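Local structure of putative alpha-L-fucosidase (Bacteroides thetaiotaomicron VPI-5482, 3GZA) at residues 17-28 with 310-321; 226-234 with 402-410. The protein probably hydrolyses alpha-L-fucosidic linkages, releasing fucose from glycans with a TIM-barrel catalytic domain of glycosyl hydrolase family 29. All blocks are in the same frame, centred on the assembly; numbering follows the deposited sequence.

Interaction 1 pairs strands 22-26 and 312-317 in the probable catalytic barrel; interaction 2 joins a loop of that domain to the C-terminal beta domain. Their centres lie 19 Å apart, and H407 connects them: its NE2 is 2.8 Å from E21 OE2 and its N is 2.9 Å from N310 OD1, both probable hydrogen bonds, while K408 adds a salt bridge to E21. Interaction 2 thus adjoins the N-terminal end of the paired strands. At their C-terminal end, where TIM barrels carry their active sites, H27 holds an ethanediol, probably from the crystallisation liquor, and the P321 side chain lies about 8 Å from the sodium ion bound by H31, D34 and I36.

Interaction 1: 17-28 with 310-321; sequences WHEAEMGAVFHY and NATLILGLTPDP. With EDO (1,2-ethanediol), chain D.
T312 sits over one face of the W17 indole, its CB 3.8 Å from the centroid of the six-membered ring in a CH-pi contact. Threonine suits the place because its second branch is polar: with OG1 anti to the carbonyl carbon (chi1 -73°), the hydroxyl donates to W17 O at 2.8 Å while CG2 rests against the indole. E21, the first residue past the helix and of positive phi, begins the parallel pairing, its O accepting L313 N at 2.9 Å. G23 and V25 continue it, each using N and O to bond L313, L315 and L317 in turn; the last link, H27 N to L317 O, is weak at 3.5 Å. On the face of M22, A24 and F26 the packing is apolar. Small A24 leaves room for L317, whose CD1 reaches A24 CB and F26 CZ, both at 3.8 Å. Beyond the strands, Y28 lays CE1 against P319 CB, and its OH donates to D320 O at 2.8 Å, with that oxygen in the ring plane. A phenylalanine here would probably leave D320 O without this donor and the loop after P319 less firmly fixed. A68 of helix 61-69 covers A24, F26 and L317; strands 75-79 and 264-273 flank the pair, which joins the first and last strands of the barrel and closes it.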
loop_
_atom_site.group_PDB
_atom_site.type_symbol
_atom_site.label_atom_id
_atom_site.label_comp_id
_atom_site.label_asym_id
_atom_site.label_seq_id
_atom_site.Cartn_x
_atom_site.Cartn_y
_atom_site.Cartn_z
ATOM N N TRP A 17 -5.665 27.722 22.005
ATOM C CA TRP A 17 -6.719 26.728 22.189
ATOM C C TRP A 17 -7.929 27.427 22.811
ATOM O O TRP A 17 -9.067 27.369 22.286
ATOM C CB TRP A 17 -6.226 25.573 23.098
ATOM C CG TRP A 17 -7.342 24.717 23.484
ATOM C CD1 TRP A 17 -7.952 24.674 24.709
ATOM C CD2 TRP A 17 -8.080 23.821 22.638
ATOM N NE1 TRP A 17 -9.027 23.823 24.661
ATOM C CE2 TRP A 17 -9.111 23.266 23.423
ATOM C CE3 TRP A 17 -7.965 23.423 21.296
ATOM C CZ2 TRP A 17 -10.007 22.361 22.907
ATOM C CZ3 TRP A 17 -8.884 22.561 20.788
ATOM C CH2 TRP A 17 -9.877 22.027 21.597
ATOM N N HIS A 18 -7.709 28.065 23.944
ATOM C CA HIS A 18 -8.801 28.765 24.632
ATOM C C HIS A 18 -9.366 29.891 23.785
ATOM O O HIS A 18 -10.573 30.068 23.718
ATOM C CB HIS A 18 -8.317 29.373 25.931
ATOM C CG HIS A 18 -7.878 28.373 26.950
ATOM N ND1 HIS A 18 -8.770 27.660 27.717
ATOM C CD2 HIS A 18 -6.644 27.936 27.290
ATOM C CE1 HIS A 18 -8.097 26.847 28.517
ATOM N NE2 HIS A 18 -6.803 27.004 28.286
ATOM N N GLU A 19 -8.486 30.701 23.203
ATOM C CA GLU A 19 -8.932 31.881 22.437
ATOM C C GLU A 19 -9.723 31.576 21.179
ATOM O O GLU A 19 -10.541 32.387 20.768
ATOM C CB GLU A 19 -7.737 32.736 22.061
ATOM C CG GLU A 19 -7.023 33.282 23.256
ATOM C CD GLU A 19 -5.569 33.757 22.940
ATOM O OE1 GLU A 19 -4.881 33.208 22.011
ATOM O OE2 GLU A 19 -5.096 34.626 23.690
ATOM N N ALA A 20 -9.446 30.448 20.540
ATOM C CA ALA A 20 -10.175 30.108 19.317
ATOM C C ALA A 20 -11.641 29.944 19.563
ATOM O O ALA A 20 -12.443 30.377 18.727
ATOM C CB ALA A 20 -9.595 28.830 18.681
ATOM N N GLU A 21 -12.004 29.274 20.668
ATOM C CA GLU A 21 -13.401 28.963 21.041
ATOM C C GLU A 21 -14.108 27.959 20.174
ATOM O O GLU A 21 -14.849 27.139 20.673
ATOM C CB GLU A 21 -14.250 30.224 21.229
ATOM C CG GLU A 21 -13.714 31.174 22.311
ATOM C CD GLU A 21 -14.480 32.447 22.507
ATOM O OE1 GLU A 21 -15.476 32.677 21.837
ATOM O OE2 GLU A 21 -14.019 33.290 23.292
HETATM N N MSE A 22 -13.918 28.049 18.861
HETATM C CA MSE A 22 -14.565 27.142 17.945
HETATM C C MSE A 22 -13.631 26.781 16.817
HETATM O O MSE A 22 -12.817 27.620 16.373
HETATM C CB MSE A 22 -15.752 27.804 17.322
HETATM C CG MSE A 22 -16.884 28.057 18.205
HETATM SE SE MSE A 22 -18.366 28.901 17.218
HETATM C CE MSE A 22 -18.695 27.373 16.055
ATOM N N GLY A 23 -13.775 25.553 16.364
ATOM C CA GLY A 23 -13.050 25.051 15.202
ATOM C C GLY A 23 -13.854 23.996 14.478
ATOM O O GLY A 23 -14.927 23.620 14.934
ATOM N N ALA A 24 -13.313 23.513 13.360
ATOM C CA ALA A 24 -13.960 22.477 12.581
ATOM C C ALA A 24 -12.998 21.347 12.261
ATOM O O ALA A 24 -11.794 21.565 12.061
ATOM C CB ALA A 24 -14.497 23.054 11.259
ATOM N N VAL A 25 -13.528 20.136 12.196
ATOM C CA VAL A 25 -12.776 18.966 11.712
ATOM C C VAL A 25 -13.561 18.449 10.452
ATOM O O VAL A 25 -14.795 18.329 10.433
ATOM C CB VAL A 25 -12.551 17.857 12.762
ATOM C CG1 VAL A 25 -13.888 17.270 13.243
ATOM C CG2 VAL A 25 -11.588 16.781 12.193
ATOM N N PHE A 26 -12.823 18.179 9.379
ATOM C CA PHE A 26 -13.336 17.689 8.130
ATOM C C PHE A 26 -12.870 16.254 7.952
ATOM O O PHE A 26 -11.656 16.036 7.878
ATOM C CB PHE A 26 -12.811 18.526 6.939
ATOM C CG PHE A 26 -13.253 19.969 6.946
ATOM C CD1 PHE A 26 -12.572 20.908 7.728
ATOM C CD2 PHE A 26 -14.373 20.359 6.257
ATOM C CE1 PHE A 26 -13.027 22.244 7.735
ATOM C CE2 PHE A 26 -14.766 21.660 6.247
ATOM C CZ PHE A 26 -14.090 22.607 7.008
ATOM N N HIS A 27 -13.805 15.306 7.984
ATOM C CA HIS A 27 -13.528 13.900 7.741
ATOM C C HIS A 27 -13.732 13.579 6.261
ATOM O O HIS A 27 -14.764 13.927 5.683
ATOM C CB HIS A 27 -14.424 12.997 8.590
ATOM C CG HIS A 27 -14.060 12.959 10.042
ATOM N ND1 HIS A 27 -14.329 13.990 10.927
ATOM C CD2 HIS A 27 -13.448 12.002 10.758
ATOM C CE1 HIS A 27 -13.887 13.650 12.129
ATOM N NE2 HIS A 27 -13.353 12.442 12.054
ATOM N N TYR A 28 -12.747 12.925 5.635
ATOM C CA TYR A 28 -12.813 12.573 4.238
ATOM C C TYR A 28 -11.929 11.343 4.045
ATOM O O TYR A 28 -10.794 11.330 4.532
ATOM C CB TYR A 28 -12.331 13.768 3.424
ATOM C CG TYR A 28 -12.914 13.977 2.045
ATOM C CD1 TYR A 28 -14.276 13.962 1.884
ATOM C CD2 TYR A 28 -12.105 14.272 0.974
ATOM C CE1 TYR A 28 -14.838 14.240 0.659
ATOM C CE2 TYR A 28 -12.647 14.532 -0.259
ATOM C CZ TYR A 28 -14.000 14.558 -0.385
ATOM O OH TYR A 28 -14.591 14.873 -1.582
ATOM N N ASN A 310 -16.441 26.975 29.233
ATOM C CA ASN A 310 -14.982 26.898 29.257
ATOM C C ASN A 310 -14.423 25.727 28.475
ATOM O O ASN A 310 -13.450 25.109 28.870
ATOM C CB ASN A 310 -14.498 26.778 30.725
ATOM C CG ASN A 310 -13.018 27.061 30.889
ATOM O OD1 ASN A 310 -12.407 27.814 30.098
ATOM N ND2 ASN A 310 -12.436 26.516 31.988
ATOM N N ALA A 311 -15.057 25.394 27.349
ATOM C CA ALA A 311 -14.564 24.389 26.447
ATOM C C ALA A 311 -14.565 24.951 25.005
ATOM O O ALA A 311 -15.477 25.635 24.609
ATOM C CB ALA A 311 -15.454 23.098 26.526
ATOM N N THR A 312 -13.532 24.657 24.234
ATOM C CA THR A 312 -13.493 24.960 22.831
ATOM C C THR A 312 -14.258 23.866 22.095
ATOM O O THR A 312 -14.062 22.667 22.327
ATOM C CB THR A 312 -12.073 25.165 22.341
ATOM O OG1 THR A 312 -11.633 26.448 22.853
ATOM C CG2 THR A 312 -11.988 25.134 20.784
ATOM N N LEU A 313 -15.123 24.282 21.181
ATOM C CA LEU A 313 -16.046 23.414 20.468
ATOM C C LEU A 313 -15.536 23.118 19.070
ATOM O O LEU A 313 -15.187 24.049 18.310
ATOM C CB LEU A 313 -17.389 24.119 20.374
ATOM C CG LEU A 313 -18.496 23.507 19.509
ATOM C CD1 LEU A 313 -18.936 22.119 20.073
ATOM C CD2 LEU A 313 -19.736 24.443 19.346
ATOM N N ILE A 314 -15.546 21.835 18.700
ATOM C CA ILE A 314 -15.162 21.402 17.387
ATOM C C ILE A 314 -16.367 20.819 16.637
ATOM O O ILE A 314 -16.966 19.871 17.106
ATOM C CB ILE A 314 -14.001 20.374 17.392
ATOM C CG1 ILE A 314 -12.796 20.991 18.140
ATOM C CG2 ILE A 314 -13.648 19.966 15.933
ATOM C CD1 ILE A 314 -11.529 20.042 18.207
ATOM N N LEU A 315 -16.699 21.405 15.499
ATOM C CA LEU A 315 -17.761 20.898 14.681
ATOM C C LEU A 315 -17.260 19.951 13.597
ATOM O O LEU A 315 -16.317 20.297 12.869
ATOM C CB LEU A 315 -18.493 22.074 14.003
ATOM C CG LEU A 315 -19.184 23.132 14.876
ATOM C CD1 LEU A 315 -19.666 24.299 14.004
ATOM C CD2 LEU A 315 -20.340 22.516 15.676
ATOM N N GLY A 316 -17.919 18.809 13.441
ATOM C CA GLY A 316 -17.574 17.856 12.377
ATOM C C GLY A 316 -18.333 18.127 11.109
ATOM O O GLY A 316 -19.595 17.973 11.021
ATOM N N LEU A 317 -17.564 18.542 10.120
ATOM C CA LEU A 317 -18.118 18.893 8.821
ATOM C C LEU A 317 -17.762 17.827 7.786
ATOM O O LEU A 317 -16.736 17.160 7.863
ATOM C CB LEU A 317 -17.605 20.265 8.406
ATOM C CG LEU A 317 -17.859 21.389 9.414
ATOM C CD1 LEU A 317 -17.432 22.750 8.834
ATOM C CD2 LEU A 317 -19.330 21.386 9.975
ATOM N N THR A 318 -18.600 17.750 6.755
ATOM C CA THR A 318 -18.561 16.592 5.816
ATOM C C THR A 318 -18.542 16.972 4.342
ATOM O O THR A 318 -19.635 17.106 3.702
ATOM C CB THR A 318 -19.757 15.675 6.073
ATOM O OG1 THR A 318 -21.000 16.346 5.842
ATOM C CG2 THR A 318 -19.765 15.175 7.503
ATOM N N PRO A 319 -17.337 17.089 3.770
ATOM C CA PRO A 319 -17.315 17.347 2.299
ATOM C C PRO A 319 -17.912 16.141 1.583
ATOM O O PRO A 319 -17.766 15.004 1.999
ATOM C CB PRO A 319 -15.846 17.515 2.001
ATOM C CG PRO A 319 -15.222 17.868 3.339
ATOM C CD PRO A 319 -15.991 17.130 4.339
ATOM N N ASP A 320 -18.585 16.440 0.497
ATOM C CA ASP A 320 -19.346 15.451 -0.279
ATOM C C ASP A 320 -18.531 14.848 -1.421
ATOM O O ASP A 320 -17.361 15.175 -1.605
ATOM C CB ASP A 320 -20.690 16.075 -0.702
ATOM C CG ASP A 320 -20.597 17.121 -1.831
ATOM O OD1 ASP A 320 -19.561 17.200 -2.539
ATOM O OD2 ASP A 320 -21.544 17.925 -1.944
ATOM N N PRO A 321 -19.107 13.913 -2.175
ATOM C CA PRO A 321 -18.294 13.268 -3.240
ATOM C C PRO A 321 -17.920 14.164 -4.418
ATOM O O PRO A 321 -17.120 13.757 -5.255
ATOM C CB PRO A 321 -19.180 12.122 -3.711
ATOM C CG PRO A 321 -20.092 11.859 -2.573
ATOM C CD PRO A 321 -20.380 13.217 -2.005
HETATM C C1 EDO D . -14.275 11.520 15.014
HETATM O O1 EDO D . -13.029 11.129 14.424
HETATM C C2 EDO D . -13.914 12.565 16.021
HETATM O O2 EDO D . -13.287 11.917 17.109
HETATM O O HOH W 1 -10.883 24.661 26.753
HETATM O O HOH W 2 -11.562 27.345 27.490
HETATM O O HOH W 3 -12.378 28.225 24.855
HETATM O O HOH W 4 -16.472 15.585 10.317
HETATM O O HOH W 5 -17.215 13.644 4.395
#

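Interaction 2: 226-234 with 402-410; sequences TVEYPCWST and GESVGHKRI
Y229 OH meets the backbone of the 402-410 loop twice, accepting from E403 N at 2.9 Å and donating to S404 O at 2.6 Å. Tyrosine suits the place because its hydroxyl can both give and accept; the bond to S404 O lies in the carbonyl plane, on a lone pair. G402 fits beside it because a CB there would clash with the hydroxyl. With CG anti to the backbone N (chi1 -170°), the Y229 ring extends toward this loop and offers a face to R409. The guanidinium lies flat upon it, planes 19° apart and CZ 3.7 Å from the ring centroid, a cation-pi stack. The R409 NE and NH1 atoms are hydrogen-bonded elsewhere, and G308 is its main polar partner.

S404 serves the other side of the contact. Its OG accepts C231 N at 3.1 Å and is also hydrogen-bonded to a water 2.6 Å away, which lies within bonding distance of C231 O as well. Serine is small enough for its CB to settle over the W232 six-membered ring, 3.5 Å from the centroid and 12° off the normal, as a CH-pi contact. P230, entered through a cis peptide bond, packs CB against S404 OG, and its own O accepts from H257 ND1. W232 O is likewise satisfied, by R218 NH1.

This is an interdomain contact between the probable catalytic barrel and a beta domain that resembles the F5/8 type C family by sequence. Strand 383-392 of the C-terminal domain backs it, Y386 touching Y229 and R384 touching W232, while A268 of strand 264-273 supports C231 from the barrel. The loop between strands 395-402 and 409-418, each an outer strand of its own antiparallel sheet, is thereby docked onto the loop leading into strand 234-235.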
loop_
_atom_site.group_PDB
_atom_site.type_symbol
_atom_site.label_atom_id
_atom_site.label_comp_id
_atom_site.label_asym_id
_atom_site.label_seq_id
_atom_site.Cartn_x
_atom_site.Cartn_y
_atom_site.Cartn_z
ATOM N N THR A 226 -21.031 19.466 23.986
ATOM C CA THR A 226 -21.137 20.112 25.300
ATOM C C THR A 226 -20.143 19.486 26.241
ATOM O O THR A 226 -19.569 18.436 25.956
ATOM C CB THR A 226 -22.521 19.941 25.952
ATOM O OG1 THR A 226 -22.722 18.570 26.396
ATOM C CG2 THR A 226 -23.622 20.347 25.021
ATOM N N VAL A 227 -19.919 20.179 27.340
ATOM C CA VAL A 227 -19.250 19.649 28.510
ATOM C C VAL A 227 -20.205 19.832 29.675
ATOM O O VAL A 227 -21.215 20.496 29.563
ATOM C CB VAL A 227 -17.891 20.327 28.782
ATOM C CG1 VAL A 227 -16.877 19.991 27.693
ATOM C CG2 VAL A 227 -18.020 21.875 28.962
ATOM N N GLU A 228 -19.867 19.312 30.844
ATOM C CA GLU A 228 -20.694 19.491 32.009
ATOM C C GLU A 228 -20.266 20.745 32.754
ATOM O O GLU A 228 -19.385 21.474 32.291
ATOM C CB GLU A 228 -20.650 18.244 32.872
ATOM C CG GLU A 228 -21.210 17.007 32.173
ATOM C CD GLU A 228 -22.672 17.158 31.834
ATOM O OE1 GLU A 228 -23.432 17.523 32.743
ATOM O OE2 GLU A 228 -23.075 16.862 30.695
ATOM N N TYR A 229 -20.934 21.042 33.860
ATOM C CA TYR A 229 -20.624 22.221 34.667
ATOM C C TYR A 229 -20.577 21.855 36.154
ATOM O O TYR A 229 -21.484 21.166 36.622
ATOM C CB TYR A 229 -21.633 23.362 34.353
ATOM C CG TYR A 229 -21.147 24.644 35.014
ATOM C CD1 TYR A 229 -20.213 25.450 34.359
ATOM C CD2 TYR A 229 -21.566 25.011 36.279
ATOM C CE1 TYR A 229 -19.698 26.546 34.950
ATOM C CE2 TYR A 229 -21.041 26.136 36.916
ATOM C CZ TYR A 229 -20.104 26.909 36.230
ATOM O OH TYR A 229 -19.581 28.024 36.828
ATOM N N PRO A 230 -19.541 22.311 36.893
ATOM C CA PRO A 230 -18.412 23.149 36.471
ATOM C C PRO A 230 -17.486 22.427 35.507
ATOM O O PRO A 230 -17.514 21.183 35.424
ATOM C CB PRO A 230 -17.682 23.452 37.788
ATOM C CG PRO A 230 -18.019 22.353 38.669
ATOM C CD PRO A 230 -19.436 21.988 38.330
ATOM N N CYS A 231 -16.718 23.190 34.737
ATOM C CA CYS A 231 -15.732 22.619 33.821
ATOM C C CYS A 231 -14.410 23.380 33.971
ATOM O O CYS A 231 -14.317 24.540 33.615
ATOM C CB CYS A 231 -16.178 22.654 32.362
ATOM S SG CYS A 231 -15.032 21.825 31.279
ATOM N N TRP A 232 -13.416 22.706 34.558
ATOM C CA TRP A 232 -12.098 23.272 34.831
ATOM C C TRP A 232 -11.116 22.795 33.797
ATOM O O TRP A 232 -11.261 21.729 33.240
ATOM C CB TRP A 232 -11.606 22.781 36.213
ATOM C CG TRP A 232 -12.613 22.942 37.295
ATOM C CD1 TRP A 232 -13.433 21.949 37.810
ATOM C CD2 TRP A 232 -12.893 24.110 38.044
ATOM N NE1 TRP A 232 -14.216 22.461 38.790
ATOM C CE2 TRP A 232 -13.924 23.786 38.963
ATOM C CE3 TRP A 232 -12.387 25.404 38.032
ATOM C CZ2 TRP A 232 -14.445 24.708 39.857
ATOM C CZ3 TRP A 232 -12.935 26.343 38.903
ATOM C CH2 TRP A 232 -13.930 25.985 39.824
ATOM N N SER A 233 -10.064 23.564 33.582
ATOM C CA SER A 233 -9.016 23.203 32.634
ATOM C C SER A 233 -7.945 22.329 33.226
ATOM O O SER A 233 -7.220 21.669 32.491
ATOM C CB SER A 233 -8.276 24.441 32.114
ATOM O OG SER A 233 -9.144 25.245 31.336
ATOM N N THR A 234 -7.849 22.343 34.546
ATOM C CA THR A 234 -6.862 21.611 35.296
ATOM C C THR A 234 -7.227 20.130 35.409
ATOM O O THR A 234 -8.408 19.745 35.323
ATOM C CB THR A 234 -6.605 22.286 36.607
ATOM O OG1 THR A 234 -7.838 22.586 37.284
ATOM C CG2 THR A 234 -5.811 23.574 36.375
ATOM N N GLY A 402 -22.419 30.346 40.365
ATOM C CA GLY A 402 -21.596 29.313 39.733
ATOM C C GLY A 402 -20.274 29.113 40.402
ATOM O O GLY A 402 -20.046 29.603 41.503
ATOM N N GLU A 403 -19.410 28.383 39.718
ATOM C CA GLU A 403 -18.100 28.020 40.260
ATOM C C GLU A 403 -17.010 28.419 39.307
ATOM O O GLU A 403 -16.421 29.472 39.460
ATOM C CB GLU A 403 -18.042 26.518 40.516
ATOM C CG GLU A 403 -18.906 26.068 41.648
ATOM C CD GLU A 403 -18.752 24.582 41.923
ATOM O OE1 GLU A 403 -17.676 24.156 42.405
ATOM O OE2 GLU A 403 -19.718 23.851 41.636
ATOM N N SER A 404 -16.768 27.590 38.291
ATOM C CA SER A 404 -15.757 27.842 37.282
ATOM C C SER A 404 -16.159 28.933 36.290
ATOM O O SER A 404 -17.328 29.045 35.918
ATOM C CB SER A 404 -15.485 26.565 36.494
ATOM O OG SER A 404 -16.690 26.025 35.985
ATOM N N VAL A 405 -15.156 29.665 35.836
ATOM C CA VAL A 405 -15.330 30.644 34.786
ATOM C C VAL A 405 -14.322 30.290 33.691
ATOM O O VAL A 405 -14.710 29.843 32.619
ATOM C CB VAL A 405 -15.198 32.077 35.313
ATOM C CG1 VAL A 405 -15.219 33.037 34.148
ATOM C CG2 VAL A 405 -16.315 32.397 36.291
ATOM N N GLY A 406 -13.037 30.471 33.948
ATOM C CA GLY A 406 -12.015 30.144 32.968
ATOM C C GLY A 406 -12.071 31.128 31.816
ATOM O O GLY A 406 -12.382 32.320 32.035
ATOM N N HIS A 407 -11.879 30.641 30.599
ATOM C CA HIS A 407 -11.820 31.497 29.432
ATOM C C HIS A 407 -13.138 32.201 29.145
ATOM O O HIS A 407 -13.143 33.390 28.841
ATOM C CB HIS A 407 -11.326 30.738 28.218
ATOM C CG HIS A 407 -11.418 31.554 26.977
ATOM N ND1 HIS A 407 -10.570 32.614 26.755
ATOM C CD2 HIS A 407 -12.345 31.580 25.985
ATOM C CE1 HIS A 407 -10.926 33.207 25.626
ATOM N NE2 HIS A 407 -12.008 32.622 25.163
ATOM N N LYS A 408 -14.253 31.479 29.298
ATOM C CA LYS A 408 -15.558 32.062 29.057
ATOM C C LYS A 408 -16.675 31.306 29.737
ATOM O O LYS A 408 -16.718 30.085 29.690
ATOM C CB LYS A 408 -15.859 32.151 27.558
ATOM C CG LYS A 408 -17.183 32.843 27.186
ATOM C CD LYS A 408 -17.231 33.117 25.692
ATOM C CE LYS A 408 -16.504 34.442 25.294
ATOM N NZ LYS A 408 -16.641 34.720 23.813
ATOM N N ARG A 409 -17.591 32.073 30.323
ATOM C CA ARG A 409 -18.761 31.565 30.995
ATOM C C ARG A 409 -19.908 32.351 30.417
ATOM O O ARG A 409 -19.866 33.599 30.459
ATOM C CB ARG A 409 -18.693 31.836 32.502
ATOM C CG ARG A 409 -19.902 31.343 33.320
ATOM C CD ARG A 409 -19.919 29.862 33.430
ATOM N NE ARG A 409 -21.119 29.368 34.083
ATOM C CZ ARG A 409 -22.015 28.548 33.550
ATOM N NH1 ARG A 409 -21.942 28.119 32.305
ATOM N NH2 ARG A 409 -23.049 28.171 34.283
ATOM N N ILE A 410 -20.931 31.645 29.928
ATOM C CA ILE A 410 -22.165 32.305 29.482
ATOM C C ILE A 410 -23.217 31.909 30.476
ATOM O O ILE A 410 -23.423 30.731 30.700
ATOM C CB ILE A 410 -22.570 31.901 28.041
ATOM C CG1 ILE A 410 -21.507 32.391 27.052
ATOM C CG2 ILE A 410 -23.974 32.509 27.622
ATOM C CD1 ILE A 410 -21.620 31.838 25.639
HETATM O O HOH W 6 -16.765 26.268 33.365
#